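Local atomic coordinates of Nrps/pks (Streptomyces albus, PDB entry 4OPE), a protein that probably catalyses the decarboxylative Claisen condensation that extends the polyketide chain, as a ketosynthase domain of the oxazolomycin hybrid NRPS/PKS assembly line. Residues I97-V102 with Y161-D166. Sequence-based numbering, arbitrary orientation.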
ATOM      1  N   ILE A  97      10.801  14.429  -2.735  1.00 38.82           N
ATOM      2  CA  ILE A  97      12.091  13.806  -2.573  1.00 36.73           C
ATOM      3  C   ILE A  97      12.138  12.470  -3.275  1.00 34.99           C
ATOM      4  O   ILE A  97      13.145  12.109  -3.894  1.00 35.89           O
ATOM      5  CB  ILE A  97      12.408  13.673  -1.093  1.00 37.91           C
ATOM      6  CG1 ILE A  97      12.722  15.076  -0.574  1.00 39.59           C
ATOM      7  CG2 ILE A  97      13.566  12.709  -0.877  1.00 38.41           C
ATOM      8  CD1 ILE A  97      13.058  15.127   0.893  1.00 41.84           C
ATOM      9  N   PHE A  98      11.055  11.727  -3.187  1.00 31.74           N
ATOM     10  CA  PHE A  98      11.018  10.467  -3.866  1.00 31.67           C
ATOM     11  C   PHE A  98      11.146  10.607  -5.405  1.00 31.61           C
ATOM     12  O   PHE A  98      11.702   9.742  -6.073  1.00 29.25           O
ATOM     13  CB  PHE A  98       9.757   9.715  -3.490  1.00 31.99           C
ATOM     14  CG  PHE A  98       9.786   8.289  -3.863  1.00 31.96           C
ATOM     15  CD1 PHE A  98      10.734   7.442  -3.329  1.00 32.80           C
ATOM     16  CD2 PHE A  98       8.899   7.789  -4.739  1.00 33.80           C
ATOM     17  CE1 PHE A  98      10.787   6.099  -3.679  1.00 32.87           C
ATOM     18  CE2 PHE A  98       8.945   6.438  -5.095  1.00 34.88           C
ATOM     19  CZ  PHE A  98       9.897   5.600  -4.565  1.00 32.71           C
ATOM     20  N   LEU A  99      10.662  11.705  -5.951  1.00 30.96           N
ATOM     21  CA  LEU A  99      10.834  11.941  -7.361  1.00 31.83           C
ATOM     22  C   LEU A  99      12.305  12.085  -7.713  1.00 32.12           C
ATOM     23  O   LEU A  99      12.808  11.464  -8.668  1.00 32.16           O
ATOM     24  CB  LEU A  99      10.120  13.197  -7.776  1.00 33.70           C
ATOM     25  CG  LEU A  99       8.697  13.059  -8.234  1.00 36.18           C
ATOM     26  CD1 LEU A  99       8.146  14.463  -8.285  1.00 38.37           C
ATOM     27  CD2 LEU A  99       8.597  12.401  -9.600  1.00 36.83           C
ATOM     28  N   GLN A 100      13.021  12.875  -6.931  1.00 31.95           N
ATOM     29  CA  GLN A 100      14.452  12.996  -7.170  1.00 32.60           C
ATOM     30  C   GLN A 100      15.171  11.657  -6.953  1.00 31.61           C
ATOM     31  O   GLN A 100      16.056  11.305  -7.730  1.00 31.87           O
ATOM     32  CB  GLN A 100      15.045  14.129  -6.354  1.00 33.85           C
ATOM     33  CG  GLN A 100      14.359  15.480  -6.670  1.00 37.08           C
ATOM     34  CD  GLN A 100      14.892  16.641  -5.814  1.00 39.49           C
ATOM     35  OE1 GLN A 100      15.349  16.423  -4.732  1.00 39.28           O
ATOM     36  NE2 GLN A 100      14.779  17.866  -6.290  1.00 42.46           N
ATOM     37  N   THR A 101      14.761  10.895  -5.942  1.00 29.92           N
ATOM     38  CA  THR A 101      15.338   9.591  -5.693  1.00 29.19           C
ATOM     39  C   THR A 101      15.158   8.686  -6.885  1.00 29.01           C
ATOM     40  O   THR A 101      16.095   8.048  -7.345  1.00 30.13           O
ATOM     41  CB  THR A 101      14.681   8.971  -4.462  1.00 30.38           C
ATOM     42  OG1 THR A 101      15.001   9.784  -3.324  1.00 32.32           O
ATOM     43  CG2 THR A 101      15.126   7.538  -4.243  1.00 29.19           C
ATOM     44  N   VAL A 102      13.977   8.656  -7.459  1.00 29.36           N
ATOM     45  CA  VAL A 102      13.787   7.778  -8.617  1.00 29.43           C
ATOM     46  C   VAL A 102      14.650   8.202  -9.781  1.00 29.20           C
ATOM     47  O   VAL A 102      15.248   7.361 -10.464  1.00 29.87           O
ATOM     48  CB  VAL A 102      12.326   7.645  -9.022  1.00 28.89           C
ATOM     49  CG1 VAL A 102      12.198   6.784 -10.263  1.00 28.98           C
ATOM     50  CG2 VAL A 102      11.572   6.997  -7.870  1.00 28.05           C
ATOM     51  N   TYR A 161       3.719   8.841 -13.544  1.00 37.85           N
ATOM     52  CA  TYR A 161       3.336   9.778 -14.556  1.00 38.35           C
ATOM     53  C   TYR A 161       4.566  10.361 -15.237  1.00 38.39           C
ATOM     54  O   TYR A 161       4.727  10.279 -16.446  1.00 41.86           O
ATOM     55  CB  TYR A 161       2.540  10.883 -13.929  1.00 40.18           C
ATOM     56  CG  TYR A 161       2.414  12.068 -14.807  1.00 46.70           C
ATOM     57  CD1 TYR A 161       1.604  12.014 -15.950  1.00 52.46           C
ATOM     58  CD2 TYR A 161       3.075  13.247 -14.510  1.00 47.62           C
ATOM     59  CE1 TYR A 161       1.460  13.106 -16.779  1.00 57.22           C
ATOM     60  CE2 TYR A 161       2.972  14.341 -15.343  1.00 55.65           C
ATOM     61  CZ  TYR A 161       2.163  14.277 -16.481  1.00 59.93           C
ATOM     62  OH  TYR A 161       2.023  15.376 -17.312  1.00 60.96           O
ATOM     63  N   PHE A 162       5.451  10.915 -14.436  1.00 35.63           N
ATOM     64  CA  PHE A 162       6.591  11.630 -14.915  1.00 33.34           C
ATOM     65  C   PHE A 162       7.593  10.748 -15.611  1.00 32.64           C
ATOM     66  O   PHE A 162       8.246  11.190 -16.525  1.00 33.45           O
ATOM     67  CB  PHE A 162       7.282  12.355 -13.759  1.00 33.15           C
ATOM     68  CG  PHE A 162       8.486  13.134 -14.174  1.00 33.93           C
ATOM     69  CD1 PHE A 162       8.356  14.374 -14.809  1.00 34.70           C
ATOM     70  CD2 PHE A 162       9.759  12.632 -13.963  1.00 33.80           C
ATOM     71  CE1 PHE A 162       9.470  15.102 -15.179  1.00 33.69           C
ATOM     72  CE2 PHE A 162      10.883  13.350 -14.348  1.00 33.52           C
ATOM     73  CZ  PHE A 162      10.736  14.592 -14.949  1.00 34.12           C
ATOM     74  N   PHE A 163       7.782   9.525 -15.166  1.00 32.83           N
ATOM     75  CA  PHE A 163       8.779   8.650 -15.808  1.00 32.87           C
ATOM     76  C   PHE A 163       8.169   7.739 -16.851  1.00 33.68           C
ATOM     77  O   PHE A 163       8.875   6.930 -17.457  1.00 34.78           O
ATOM     78  CB  PHE A 163       9.448   7.769 -14.745  1.00 32.76           C
ATOM     79  CG  PHE A 163      10.337   8.526 -13.839  1.00 30.97           C
ATOM     80  CD1 PHE A 163       9.836   9.173 -12.744  1.00 30.45           C
ATOM     81  CD2 PHE A 163      11.691   8.593 -14.091  1.00 30.55           C
ATOM     82  CE1 PHE A 163      10.694   9.875 -11.895  1.00 30.70           C
ATOM     83  CE2 PHE A 163      12.541   9.309 -13.250  1.00 29.89           C
ATOM     84  CZ  PHE A 163      12.034   9.967 -12.162  1.00 29.14           C
ATOM     85  N   ASP A 164       6.859   7.859 -17.025  1.00 35.28           N
ATOM     86  CA  ASP A 164       6.091   7.051 -17.932  1.00 37.49           C
ATOM     87  C   ASP A 164       6.169   5.584 -17.582  1.00 36.74           C
ATOM     88  O   ASP A 164       6.563   4.737 -18.395  1.00 36.93           O
ATOM     89  CB  ASP A 164       6.519   7.319 -19.377  1.00 39.78           C
ATOM     90  CG  ASP A 164       5.473   6.856 -20.414  1.00 42.90           C
ATOM     91  OD1 ASP A 164       4.349   6.444 -20.035  1.00 44.94           O
ATOM     92  OD2 ASP A 164       5.797   6.859 -21.627  1.00 49.51           O
ATOM     93  N   PHE A 165       5.824   5.284 -16.343  1.00 36.57           N
ATOM     94  CA  PHE A 165       5.805   3.904 -15.889  1.00 37.66           C
ATOM     95  C   PHE A 165       4.354   3.426 -15.836  1.00 38.22           C
ATOM     96  O   PHE A 165       3.551   3.895 -15.013  1.00 39.09           O
ATOM     97  CB  PHE A 165       6.482   3.779 -14.511  1.00 38.08           C
ATOM     98  CG  PHE A 165       7.963   4.050 -14.509  1.00 37.93           C
ATOM     99  CD1 PHE A 165       8.722   3.915 -15.662  1.00 38.60           C
ATOM    100  CD2 PHE A 165       8.598   4.427 -13.332  1.00 36.59           C
ATOM    101  CE1 PHE A 165      10.071   4.170 -15.648  1.00 39.09           C
ATOM    102  CE2 PHE A 165       9.939   4.660 -13.302  1.00 36.57           C
ATOM    103  CZ  PHE A 165      10.686   4.546 -14.463  1.00 38.67           C
ATOM    104  N   ASP A 166       3.999   2.515 -16.731  1.00 39.32           N
ATOM    105  CA  ASP A 166       2.588   2.156 -16.890  1.00 41.22           C
ATOM    106  C   ASP A 166       2.309   0.751 -16.368  1.00 39.05           C
ATOM    107  O   ASP A 166       1.330   0.143 -16.682  1.00 40.49           O
ATOM    108  CB  ASP A 166       2.110   2.400 -18.338  1.00 43.32           C
ATOM    109  CG  ASP A 166       2.801   1.510 -19.377  1.00 47.97           C
ATOM    110  OD1 ASP A 166       3.663   0.649 -19.015  1.00 47.24           O
ATOM    111  OD2 ASP A 166       2.457   1.685 -20.584  1.00 51.54           O
TER
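V102 and F163 make the principal contact, a CH-pi interaction in which the methyl CG1 of V102 stands 3.8 Å from the centroid of the F163 ring, 16° off its normal. That methyl is anti to the backbone N (chi1 177°), a setting that carries it out from helix 93-108 over the ring. The opposite face of F163 takes CD2 of its neighbour F162, so the ring is held between methyl and phenyl. L99 O lies at the ring's edge, near its plane, 3.9 Å from CZ of F163.

Apolar packing surrounds this pair. CD2 of L99 lies 4.0 Å from CE1 of F163 and also packs on CB of F162. CG1 of V102 also comes to the edge of the F165 ring, near its plane, 4.3 Å from F165 CE2. Replacing F163 by an alanine would probably leave V102 CG1 without its aromatic face and open a gap between V102, L99 and F162.

Beyond F163 the chain turns at D164, which has positive phi in a Schellman motif, and F165 turns inward onto T121 and V123 of strand 121-126. The contact thus packs the C-terminal end of helix 152-163 against helix 93-108 within the N-terminal half of the thiolase-like ketosynthase fold.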